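Local coordinates for UDP-galactopyranose mutase (Deinococcus radiodurans, PDB 3HDQ), which probably catalyses the FAD-dependent interconversion of UDP-galactopyranose and UDP-galactofuranose, binding the flavin cofactor and the sugar nucleotide together, at residues Leu33-Ala37 with Met255-Gly259; Val43-Arg47 with Tyr97-Phe101; Leu112-Asp116 with Asn173-Arg177. All coordinates share one frame; numbering follows the deposited sequence.

Contact 1. Residues Leu33-Ala37 with Met255-Gly259; sequences LIVGA and MIYTG. With FAD (flavin-adenine dinucleotide), chain L.
Val-35 spreads its branches over two residues of the neighbouring strand: CG2 rests on the thioether of Met-255, 3.9 Å from SD, while CB lies obliquely against the ring of Tyr-257, 3.9 Å from CD1. With CG1 turned anti to the backbone N (chi1 -166°), the remaining methyl is delivered to the cofactor, and Val-35 CG1 stands 3.5 Å from N1A of the FAD adenine. On the same face Leu-33 and Met-255 run side by side and meet through their terminal methyls, CD2 to CE at 3.7 Å. Ile-34 and Ile-256 form the matching pair on the other face, beneath Leu-44, Ala-45 and Leu-48 of helix 39-50. Parallel backbone bonds hold the register: Ile-256 N donates to Leu-33 O, and Val-35 N donates to Ile-256 O at 2.7 Å. Where the ladder ends, Thr-258 takes over. Its chi1 of 75° sets OG1 between the backbone N and the carbonyl carbon, from where OG1 donates to Val-35 O at 2.6 Å, in the carbonyl plane and on a lone pair; the Thr-258 amide adds a weak bond to the same oxygen. A valine here would probably leave Val-35 O with the weak amide bond alone from this segment, and the start of the cofactor turn less firmly tied to it. The hydroxyl also crowds Gly-36, where any CB would clash with OG1. With no side chain there, the ribose comes close, Gly-36 CA lying 3.2 Å from FAD O4B, and Asp-59 receives the next amide, that of Ala-37. A parallel strand running into a glycine-rich turn and a helix beside the adenosine is typical of the Rossmann-type fold, consistent with the GxGxxG-like sequence here.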
loop_
_atom_site.group_PDB
_atom_site.type_symbol
_atom_site.label_atom_id
_atom_site.label_comp_id
_atom_site.label_asym_id
_atom_site.label_seq_id
_atom_site.Cartn_x
_atom_site.Cartn_y
_atom_site.Cartn_z
ATOM N N LEU A 33 -3.360 -20.298 11.544
ATOM C CA LEU A 33 -2.375 -19.231 11.532
ATOM C C LEU A 33 -1.534 -19.486 10.284
ATOM O O LEU A 33 -0.970 -20.573 10.120
ATOM C CB LEU A 33 -1.505 -19.294 12.786
ATOM C CG LEU A 33 -0.188 -18.521 12.828
ATOM C CD1 LEU A 33 -0.439 -17.053 12.615
ATOM C CD2 LEU A 33 0.505 -18.749 14.174
ATOM N N ILE A 34 -1.486 -18.510 9.386
ATOM C CA ILE A 34 -0.705 -18.647 8.165
ATOM C C ILE A 34 0.512 -17.725 8.196
ATOM O O ILE A 34 0.385 -16.508 8.313
ATOM C CB ILE A 34 -1.560 -18.362 6.932
ATOM C CG1 ILE A 34 -2.754 -19.314 6.893
ATOM C CG2 ILE A 34 -0.751 -18.520 5.674
ATOM C CD1 ILE A 34 -3.563 -19.203 5.604
ATOM N N VAL A 35 1.696 -18.321 8.121
ATOM C CA VAL A 35 2.947 -17.571 8.213
ATOM C C VAL A 35 3.480 -17.245 6.822
ATOM O O VAL A 35 3.884 -18.144 6.073
ATOM C CB VAL A 35 4.015 -18.345 9.014
ATOM C CG1 VAL A 35 5.171 -17.419 9.397
ATOM C CG2 VAL A 35 3.396 -18.982 10.265
ATOM N N GLY A 36 3.461 -15.957 6.485
ATOM C CA GLY A 36 3.874 -15.474 5.174
ATOM C C GLY A 36 2.693 -15.107 4.289
ATOM O O GLY A 36 1.763 -15.898 4.146
ATOM N N ALA A 37 2.729 -13.915 3.697
ATOM C CA ALA A 37 1.644 -13.441 2.837
ATOM C C ALA A 37 2.051 -13.336 1.355
ATOM O O ALA A 37 1.553 -12.477 0.619
ATOM C CB ALA A 37 1.116 -12.112 3.337
ATOM N N MET A 255 -1.362 -24.585 11.689
ATOM C CA MET A 255 -0.412 -23.636 11.120
ATOM C C MET A 255 -0.032 -23.998 9.686
ATOM O O MET A 255 0.203 -25.171 9.359
ATOM C CB MET A 255 0.862 -23.509 11.976
ATOM C CG MET A 255 1.888 -22.574 11.347
ATOM S SD MET A 255 3.480 -22.378 12.178
ATOM C CE MET A 255 2.997 -21.371 13.577
ATOM N N ILE A 256 0.003 -22.976 8.835
ATOM C CA ILE A 256 0.543 -23.098 7.490
ATOM C C ILE A 256 1.793 -22.228 7.444
ATOM O O ILE A 256 1.712 -21.025 7.636
ATOM C CB ILE A 256 -0.497 -22.682 6.425
ATOM C CG1 ILE A 256 -1.665 -23.675 6.442
ATOM C CG2 ILE A 256 0.128 -22.640 5.026
ATOM C CD1 ILE A 256 -2.684 -23.459 5.371
ATOM N N TYR A 257 2.950 -22.854 7.233
ATOM C CA TYR A 257 4.231 -22.150 7.263
ATOM C C TYR A 257 4.827 -22.043 5.851
ATOM O O TYR A 257 4.887 -23.036 5.120
ATOM C CB TYR A 257 5.209 -22.842 8.244
ATOM C CG TYR A 257 6.572 -22.177 8.360
ATOM C CD1 TYR A 257 6.764 -21.073 9.178
ATOM C CD2 TYR A 257 7.666 -22.657 7.647
ATOM C CE1 TYR A 257 8.008 -20.457 9.272
ATOM C CE2 TYR A 257 8.903 -22.068 7.741
ATOM C CZ TYR A 257 9.075 -20.963 8.546
ATOM O OH TYR A 257 10.327 -20.371 8.636
ATOM N N THR A 258 5.248 -20.837 5.469
ATOM C CA THR A 258 5.791 -20.599 4.127
ATOM C C THR A 258 7.177 -19.937 4.180
ATOM O O THR A 258 7.706 -19.491 3.166
ATOM C CB THR A 258 4.820 -19.781 3.227
ATOM O OG1 THR A 258 4.808 -18.398 3.613
ATOM C CG2 THR A 258 3.394 -20.352 3.299
ATOM N N GLY A 259 7.762 -19.884 5.370
ATOM C CA GLY A 259 9.118 -19.389 5.533
ATOM C C GLY A 259 10.144 -20.479 5.254
ATOM O O GLY A 259 9.781 -21.594 4.878
HETATM P PA FAD L . 7.572 -15.671 -0.555
HETATM O O1A FAD L . 7.246 -14.637 -1.463
HETATM O O2A FAD L . 8.952 -15.647 -0.300
HETATM O O5B FAD L . 6.779 -15.376 0.740
HETATM C C5B FAD L . 6.994 -15.994 1.953
HETATM C C4B FAD L . 6.722 -14.979 3.015
HETATM O O4B FAD L . 6.907 -15.540 4.265
HETATM C C3B FAD L . 7.730 -13.862 2.905
HETATM O O3B FAD L . 7.149 -12.639 2.599
HETATM C C2B FAD L . 8.367 -13.805 4.253
HETATM O O2B FAD L . 8.493 -12.493 4.649
HETATM C C1B FAD L . 7.411 -14.579 5.112
HETATM N N9A FAD L . 8.070 -15.118 6.297
HETATM C C8A FAD L . 9.153 -15.901 6.371
HETATM N N7A FAD L . 9.433 -16.156 7.624
HETATM C C5A FAD L . 8.540 -15.543 8.383
HETATM C C6A FAD L . 8.346 -15.455 9.744
HETATM N N6A FAD L . 9.031 -16.185 10.555
HETATM N N1A FAD L . 7.322 -14.733 10.243
HETATM C C2A FAD L . 6.490 -14.079 9.407
HETATM N N3A FAD L . 6.681 -14.165 8.074
HETATM C C4A FAD L . 7.687 -14.870 7.563
HETATM N N1 FAD L . 8.486 -16.038 -10.505
HETATM C C2 FAD L . 7.866 -16.004 -11.690
HETATM O O2 FAD L . 6.949 -16.728 -11.933
HETATM N N3 FAD L . 8.295 -15.127 -12.603
HETATM C C4 FAD L . 9.327 -14.294 -12.329
HETATM O O4 FAD L . 9.717 -13.512 -13.128
HETATM C C4X FAD L . 9.944 -14.358 -11.134
HETATM N N5 FAD L . 10.982 -13.535 -10.880
HETATM C C5X FAD L . 11.597 -13.596 -9.683
HETATM C C6 FAD L . 12.644 -12.744 -9.428
HETATM C C7 FAD L . 13.275 -12.793 -8.217
HETATM C C7M FAD L . 14.404 -11.892 -7.932
HETATM C C8 FAD L . 12.857 -13.672 -7.260
HETATM C C8M FAD L . 13.581 -13.692 -5.967
HETATM C C9 FAD L . 11.799 -14.521 -7.516
HETATM C C9A FAD L . 11.164 -14.495 -8.732
HETATM N N10 FAD L . 10.110 -15.319 -9.001
HETATM C C10 FAD L . 9.517 -15.241 -10.210
HETATM C "C1'" FAD L . 9.686 -16.380 -8.053
HETATM C "C2'" FAD L . 8.647 -15.920 -7.057
HETATM O "O2'" FAD L . 9.246 -14.921 -6.313
HETATM C "C3'" FAD L . 8.199 -17.021 -6.101
HETATM O "O3'" FAD L . 7.551 -18.060 -6.688
HETATM C "C4'" FAD L . 7.088 -16.541 -5.241
HETATM O "O4'" FAD L . 7.297 -15.168 -5.125
HETATM C "C5'" FAD L . 7.161 -17.279 -3.937
HETATM O "O5'" FAD L . 5.996 -17.293 -3.199
HETATM P P FAD L . 6.051 -17.796 -1.733
HETATM O O1P FAD L . 4.828 -17.500 -1.096
HETATM O O2P FAD L . 6.226 -19.197 -1.784
HETATM O O3P FAD L . 7.274 -17.128 -1.033
#

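Contact 2. Residues Val43-Arg47 with Tyr97-Phe101; sequences VLAER and YLSRF
A salt-bridge network centred on Glu-46 joins helix 39-50, the first helix of the Rossmann-type FAD-binding fold, to Tyr-97 of helix 92-99 and to Arg-100 of the same segment. Four donors share the carboxylate, two to each oxygen. Arg-47 grips it side-on, NE reaching Glu-46 OE1 at 2.8 Å and NH1 reaching OE2 along a nearly straight line (177°). From the other segment the hydroxyl of Tyr-97 donates to Glu-46 OE1 at 2.7 Å, arriving on the anti side and from the face of the carboxylate opposite to Arg-47 NE. Glu-46 can face both partners because its chain leaves the helix with CG anti to the backbone N and then bends sharply (chi2 -85°). The arrangement would probably favour the ionised form although the group is buried, and would restrict its rotation. Carbon groups pack around it. Phe-101 sets its CZ 3.6 Å from Glu-46 CD, and the same ring has its CE1 over a face of Tyr-97 and its CZ over a face of the Arg-100 guanidinium. Val-43 straddles the phenol end of Tyr-97, with CG1 3.6 Å from OH and CG2 against CE2. Elsewhere around them, Ala-380 and Leu-381 of helix 373-388 touch Val-43, and Met-225 and Met-229 of helix 222-229 pack on Phe-101. The outermost member is the exposed Arg-100, whose NH1 bonds Glu-46 OE2 at 3.1 Å from above the carboxylate plane. Sharing this one oxygen brings the two cationic groups close, with Arg-100 NH1 only 3.2 Å from Arg-47 NH1.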
loop_
_atom_site.group_PDB
_atom_site.type_symbol
_atom_site.label_atom_id
_atom_site.label_comp_id
_atom_site.label_asym_id
_atom_site.label_seq_id
_atom_site.Cartn_x
_atom_site.Cartn_y
_atom_site.Cartn_z
ATOM N N VAL A 43 -2.903 -17.549 -1.123
ATOM C CA VAL A 43 -3.809 -18.435 -1.839
ATOM C C VAL A 43 -4.510 -19.340 -0.836
ATOM O O VAL A 43 -5.714 -19.553 -0.923
ATOM C CB VAL A 43 -3.080 -19.291 -2.887
ATOM C CG1 VAL A 43 -4.008 -20.404 -3.399
ATOM C CG2 VAL A 43 -2.611 -18.431 -4.044
ATOM N N LEU A 44 -3.759 -19.865 0.128
ATOM C CA LEU A 44 -4.366 -20.703 1.162
ATOM C C LEU A 44 -5.266 -19.889 2.113
ATOM O O LEU A 44 -6.307 -20.367 2.569
ATOM C CB LEU A 44 -3.304 -21.504 1.913
ATOM C CG LEU A 44 -2.887 -22.782 1.173
ATOM C CD1 LEU A 44 -1.475 -23.224 1.536
ATOM C CD2 LEU A 44 -3.904 -23.909 1.443
ATOM N N ALA A 45 -4.889 -18.645 2.376
ATOM C CA ALA A 45 -5.747 -17.786 3.183
ATOM C C ALA A 45 -7.074 -17.552 2.467
ATOM O O ALA A 45 -8.138 -17.598 3.080
ATOM C CB ALA A 45 -5.059 -16.470 3.493
ATOM N N GLU A 46 -7.012 -17.315 1.162
ATOM C CA GLU A 46 -8.228 -17.050 0.390
ATOM C C GLU A 46 -9.140 -18.278 0.309
ATOM O O GLU A 46 -10.348 -18.177 0.540
ATOM C CB GLU A 46 -7.882 -16.540 -1.019
ATOM C CG GLU A 46 -9.095 -16.120 -1.850
ATOM C CD GLU A 46 -9.745 -17.288 -2.579
ATOM O OE1 GLU A 46 -9.016 -18.187 -3.053
ATOM O OE2 GLU A 46 -10.986 -17.305 -2.685
ATOM N N ARG A 47 -8.555 -19.427 -0.031
ATOM C CA ARG A 47 -9.303 -20.677 -0.130
ATOM C C ARG A 47 -9.932 -21.072 1.206
ATOM O O ARG A 47 -11.117 -21.351 1.267
ATOM C CB ARG A 47 -8.413 -21.810 -0.643
ATOM C CG ARG A 47 -7.955 -21.639 -2.092
ATOM C CD ARG A 47 -9.095 -21.902 -3.086
ATOM N NE ARG A 47 -10.058 -20.807 -3.098
ATOM C CZ ARG A 47 -11.344 -20.942 -3.399
ATOM N NH1 ARG A 47 -12.147 -19.883 -3.380
ATOM N NH2 ARG A 47 -11.825 -22.137 -3.707
ATOM N N TYR A 97 -7.855 -18.978 -11.845
ATOM C CA TYR A 97 -7.947 -18.678 -10.426
ATOM C C TYR A 97 -7.522 -17.234 -10.141
ATOM O O TYR A 97 -8.270 -16.452 -9.556
ATOM C CB TYR A 97 -7.098 -19.654 -9.625
ATOM C CG TYR A 97 -6.966 -19.252 -8.190
ATOM C CD1 TYR A 97 -7.990 -19.497 -7.290
ATOM C CD2 TYR A 97 -5.826 -18.605 -7.738
ATOM C CE1 TYR A 97 -7.885 -19.112 -5.981
ATOM C CE2 TYR A 97 -5.710 -18.219 -6.433
ATOM C CZ TYR A 97 -6.745 -18.475 -5.551
ATOM O OH TYR A 97 -6.635 -18.085 -4.232
ATOM N N LEU A 98 -6.326 -16.881 -10.591
ATOM C CA LEU A 98 -5.806 -15.532 -10.426
ATOM C C LEU A 98 -6.688 -14.469 -11.089
ATOM O O LEU A 98 -6.733 -13.326 -10.638
ATOM C CB LEU A 98 -4.385 -15.456 -10.980
ATOM C CG LEU A 98 -3.233 -15.432 -9.980
ATOM C CD1 LEU A 98 -3.628 -15.973 -8.614
ATOM C CD2 LEU A 98 -2.024 -16.159 -10.544
ATOM N N SER A 99 -7.380 -14.851 -12.158
ATOM C CA SER A 99 -8.242 -13.930 -12.891
ATOM C C SER A 99 -9.420 -13.483 -12.042
ATOM O O SER A 99 -10.057 -12.468 -12.341
ATOM C CB SER A 99 -8.745 -14.573 -14.192
ATOM O OG SER A 99 -7.718 -14.583 -15.175
ATOM N N ARG A 100 -9.714 -14.245 -10.988
ATOM C CA ARG A 100 -10.739 -13.835 -10.034
ATOM C C ARG A 100 -10.328 -12.550 -9.296
ATOM O O ARG A 100 -11.177 -11.842 -8.771
ATOM C CB ARG A 100 -11.031 -14.948 -9.014
ATOM C CG ARG A 100 -11.340 -16.339 -9.608
ATOM C CD ARG A 100 -11.604 -17.344 -8.477
ATOM N NE ARG A 100 -12.532 -16.773 -7.498
ATOM C CZ ARG A 100 -12.486 -16.984 -6.184
ATOM N NH1 ARG A 100 -11.553 -17.761 -5.653
ATOM N NH2 ARG A 100 -13.375 -16.402 -5.390
ATOM N N PHE A 101 -9.030 -12.247 -9.271
ATOM C CA PHE A 101 -8.513 -11.172 -8.421
ATOM C C PHE A 101 -7.831 -10.013 -9.160
ATOM O O PHE A 101 -7.345 -9.072 -8.536
ATOM C CB PHE A 101 -7.576 -11.765 -7.366
ATOM C CG PHE A 101 -8.159 -12.964 -6.667
ATOM C CD1 PHE A 101 -7.769 -14.248 -7.019
ATOM C CD2 PHE A 101 -9.133 -12.804 -5.691
ATOM C CE1 PHE A 101 -8.327 -15.353 -6.397
ATOM C CE2 PHE A 101 -9.696 -13.906 -5.058
ATOM C CZ PHE A 101 -9.293 -15.183 -5.406
#

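Contact 3. Residues Leu112-Asp116 with Asn173-Arg177; sequences LASVD and NKFFR. With GDU (galactose-uridine-5'-diphosphate), chain K.
Val-115 and Phe-175 form the close-packed part of this strand-on-helix contact. The CG2 methyl of Val-115 sits over one face of the Phe-175 ring in a CH-pi contact, 4.1 Å from the centroid and 18° off the ring normal. The same methyl presses on the helix backbone, 3.4 Å from Lys-174 O, an oxygen that receives a hydrogen bond from Asn-299. Ala-113, two residues earlier on the strand, sets its CB obliquely against the ring, 4.0 Å from Phe-175 CE2. Phe-175 starts out to one side of the strand, but its torsions (chi1 -69°, chi2 84°) carry the ring back to both residues, and Ile-122, Ile-124 and Thr-128 also touch it. Toward solvent the fit slackens. Lys-174 crosses Val-115 at about a right angle, its CG 4.2 Å from CG1, and runs out toward the exposed Asp-116. There the carboxylate meets the lysine chain rather than its charge: Asp-116 OD2 is 3.8 Å from Lys-174 CE, and the separation from NZ is too long for a salt bridge. The ammonium pairs instead with Asp-170, one helical turn back. The apolar end probably steadies Phe-175, while the charged end is likely to add only a weak attraction. Phe-175 O accepts the uracil N3-H of UDP-galactose at 2.9 Å. The Phe-176 ring packs on the base, its CD1 3.2 Å from the uracil O2. An acceptor here suits a base with a proton on N3, as uracil has and cytosine lacks, consistent with recognition of the base through main chain.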
loop_
_atom_site.group_PDB
_atom_site.type_symbol
_atom_site.label_atom_id
_atom_site.label_comp_id
_atom_site.label_asym_id
_atom_site.label_seq_id
_atom_site.Cartn_x
_atom_site.Cartn_y
_atom_site.Cartn_z
ATOM N N LEU A 112 17.701 -9.910 -23.274
ATOM C CA LEU A 112 18.887 -9.868 -24.107
ATOM C C LEU A 112 20.117 -10.110 -23.240
ATOM O O LEU A 112 20.213 -9.589 -22.131
ATOM C CB LEU A 112 18.989 -8.520 -24.818
ATOM C CG LEU A 112 18.591 -8.326 -26.286
ATOM C CD1 LEU A 112 17.599 -9.347 -26.789
ATOM C CD2 LEU A 112 18.051 -6.907 -26.491
ATOM N N ALA A 113 21.052 -10.914 -23.731
ATOM C CA ALA A 113 22.294 -11.141 -22.999
ATOM C C ALA A 113 23.424 -10.331 -23.614
ATOM O O ALA A 113 23.584 -10.304 -24.832
ATOM C CB ALA A 113 22.648 -12.624 -22.981
ATOM N N SER A 114 24.196 -9.668 -22.763
ATOM C CA SER A 114 25.339 -8.890 -23.211
ATOM C C SER A 114 26.571 -9.785 -23.321
ATOM O O SER A 114 27.144 -10.217 -22.319
ATOM C CB SER A 114 25.590 -7.724 -22.261
ATOM O OG SER A 114 26.737 -6.998 -22.651
ATOM N N VAL A 115 26.961 -10.070 -24.556
ATOM C CA VAL A 115 28.037 -11.009 -24.838
ATOM C C VAL A 115 28.811 -10.469 -26.026
ATOM O O VAL A 115 28.212 -10.098 -27.038
ATOM C CB VAL A 115 27.455 -12.391 -25.204
ATOM C CG1 VAL A 115 28.490 -13.253 -25.916
ATOM C CG2 VAL A 115 26.918 -13.091 -23.958
ATOM N N ASP A 116 30.131 -10.405 -25.905
ATOM C CA ASP A 116 30.956 -9.842 -26.972
ATOM C C ASP A 116 30.457 -8.456 -27.400
ATOM O O ASP A 116 30.460 -8.126 -28.582
ATOM C CB ASP A 116 30.985 -10.781 -28.195
ATOM C CG ASP A 116 31.749 -12.081 -27.939
ATOM O OD1 ASP A 116 32.364 -12.209 -26.861
ATOM O OD2 ASP A 116 31.731 -12.968 -28.823
ATOM N N ASN A 173 30.417 -21.346 -22.199
ATOM C CA ASN A 173 31.291 -20.379 -21.536
ATOM C C ASN A 173 30.784 -18.952 -21.719
ATOM O O ASN A 173 31.005 -18.089 -20.864
ATOM C CB ASN A 173 32.728 -20.462 -22.054
ATOM C CG ASN A 173 33.423 -21.771 -21.688
ATOM O OD1 ASN A 173 33.052 -22.460 -20.737
ATOM N ND2 ASN A 173 34.448 -22.111 -22.453
ATOM N N LYS A 174 30.101 -18.712 -22.835
ATOM C CA LYS A 174 29.682 -17.359 -23.182
ATOM C C LYS A 174 28.375 -16.898 -22.537
ATOM O O LYS A 174 28.236 -15.720 -22.216
ATOM C CB LYS A 174 29.654 -17.174 -24.704
ATOM C CG LYS A 174 30.939 -16.557 -25.206
ATOM C CD LYS A 174 31.213 -16.816 -26.667
ATOM C CE LYS A 174 32.594 -16.248 -27.026
ATOM N NZ LYS A 174 33.273 -17.037 -28.096
ATOM N N PHE A 175 27.441 -17.826 -22.335
ATOM C CA PHE A 175 26.118 -17.484 -21.814
ATOM C C PHE A 175 25.825 -18.028 -20.402
ATOM O O PHE A 175 25.089 -17.401 -19.641
ATOM C CB PHE A 175 25.021 -17.942 -22.793
ATOM C CG PHE A 175 25.000 -17.168 -24.087
ATOM C CD1 PHE A 175 25.840 -17.512 -25.133
ATOM C CD2 PHE A 175 24.137 -16.092 -24.253
ATOM C CE1 PHE A 175 25.828 -16.792 -26.314
ATOM C CE2 PHE A 175 24.125 -15.369 -25.436
ATOM C CZ PHE A 175 24.973 -15.716 -26.463
ATOM N N PHE A 176 26.389 -19.188 -20.052
ATOM C CA PHE A 176 26.018 -19.860 -18.802
ATOM C C PHE A 176 27.051 -19.882 -17.674
ATOM O O PHE A 176 26.710 -19.578 -16.525
ATOM C CB PHE A 176 25.518 -21.278 -19.075
ATOM C CG PHE A 176 24.172 -21.311 -19.709
ATOM C CD1 PHE A 176 23.032 -21.339 -18.929
ATOM C CD2 PHE A 176 24.043 -21.274 -21.085
ATOM C CE1 PHE A 176 21.792 -21.357 -19.513
ATOM C CE2 PHE A 176 22.803 -21.286 -21.676
ATOM C CZ PHE A 176 21.677 -21.326 -20.893
ATOM N N ARG A 177 28.292 -20.250 -17.985
ATOM C CA ARG A 177 29.293 -20.417 -16.938
ATOM C C ARG A 177 29.446 -19.175 -16.070
ATOM O O ARG A 177 29.280 -19.244 -14.850
ATOM C CB ARG A 177 30.650 -20.826 -17.503
ATOM C CG ARG A 177 31.650 -21.202 -16.405
ATOM C CD ARG A 177 32.987 -21.650 -16.958
ATOM N NE ARG A 177 33.555 -20.653 -17.861
ATOM C CZ ARG A 177 34.853 -20.547 -18.134
ATOM N NH1 ARG A 177 35.725 -21.375 -17.562
ATOM N NH2 ARG A 177 35.283 -19.606 -18.967
HETATM N N1 GDU K . 21.299 -18.663 -16.686
HETATM C C2 GDU K . 22.329 -18.223 -17.243
HETATM N N3 GDU K . 22.620 -17.287 -18.041
HETATM C C4 GDU K . 21.555 -16.543 -18.389
HETATM C C5 GDU K . 20.237 -16.913 -17.822
HETATM C C6 GDU K . 20.166 -17.963 -16.980
HETATM O O2 GDU K . 23.483 -18.966 -16.875
HETATM O O4 GDU K . 21.674 -15.571 -19.132
HETATM C C1D GDU K . 21.281 -19.769 -15.772
HETATM C C2D GDU K . 21.682 -19.512 -14.300
HETATM O O2D GDU K . 22.207 -20.673 -13.667
HETATM C C3D GDU K . 20.348 -19.092 -13.718
HETATM C C4D GDU K . 19.470 -20.179 -14.334
HETATM O O4D GDU K . 19.990 -20.397 -15.649
HETATM O O3D GDU K . 20.375 -19.114 -12.294
HETATM C C5D GDU K . 17.966 -19.991 -14.197
HETATM O O5D GDU K . 17.697 -18.786 -14.938
HETATM P PA GDU K . 16.513 -17.789 -14.548
HETATM O O1A GDU K . 16.317 -16.848 -15.686
HETATM O O2A GDU K . 15.290 -18.587 -14.365
HETATM O O3A GDU K . 16.917 -16.916 -13.284
HETATM P PB GDU K . 15.848 -16.308 -12.288
HETATM O O1B GDU K . 16.724 -15.635 -11.299
HETATM O O2B GDU K . 15.002 -17.269 -11.539
HETATM O O3B GDU K . 14.937 -15.157 -12.942
HETATM C "C1'" GDU K . 13.683 -14.554 -12.567
HETATM C "C2'" GDU K . 12.528 -15.432 -13.090
HETATM C "C3'" GDU K . 12.856 -15.725 -14.573
HETATM C "C4'" GDU K . 12.720 -14.387 -15.361
HETATM C "C5'" GDU K . 13.596 -13.310 -14.663
HETATM C "C6'" GDU K . 13.329 -11.865 -15.172
HETATM O "O2'" GDU K . 12.353 -16.615 -12.288
HETATM O "O3'" GDU K . 11.964 -16.754 -15.058
HETATM O "O4'" GDU K . 11.326 -14.013 -15.366
HETATM O "O5'" GDU K . 13.629 -13.256 -13.209
HETATM O "O6'" GDU K . 14.306 -11.428 -16.147
#

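In the fold
From the N terminus, strand 30-35 supplies the first half of contact 1 and leads directly into helix 39-50, which opens contact 2. That second loop is short, closing at 97-101 after about fifty residues. The chain then crosses to the substrate side, where strand 111-115 and helix 159-184 close contact 3 before the polypeptide returns to complete contact 1 at 255-259. Contacts 2 and 3 therefore follow in series, and both fall within the long excursion spanned by contact 1. Contacts 1 and 2 touch through the strand-to-helix packing of the FAD-binding region; contact 3 lies about 39 Å from contact 1, centre to centre, beside the uridine.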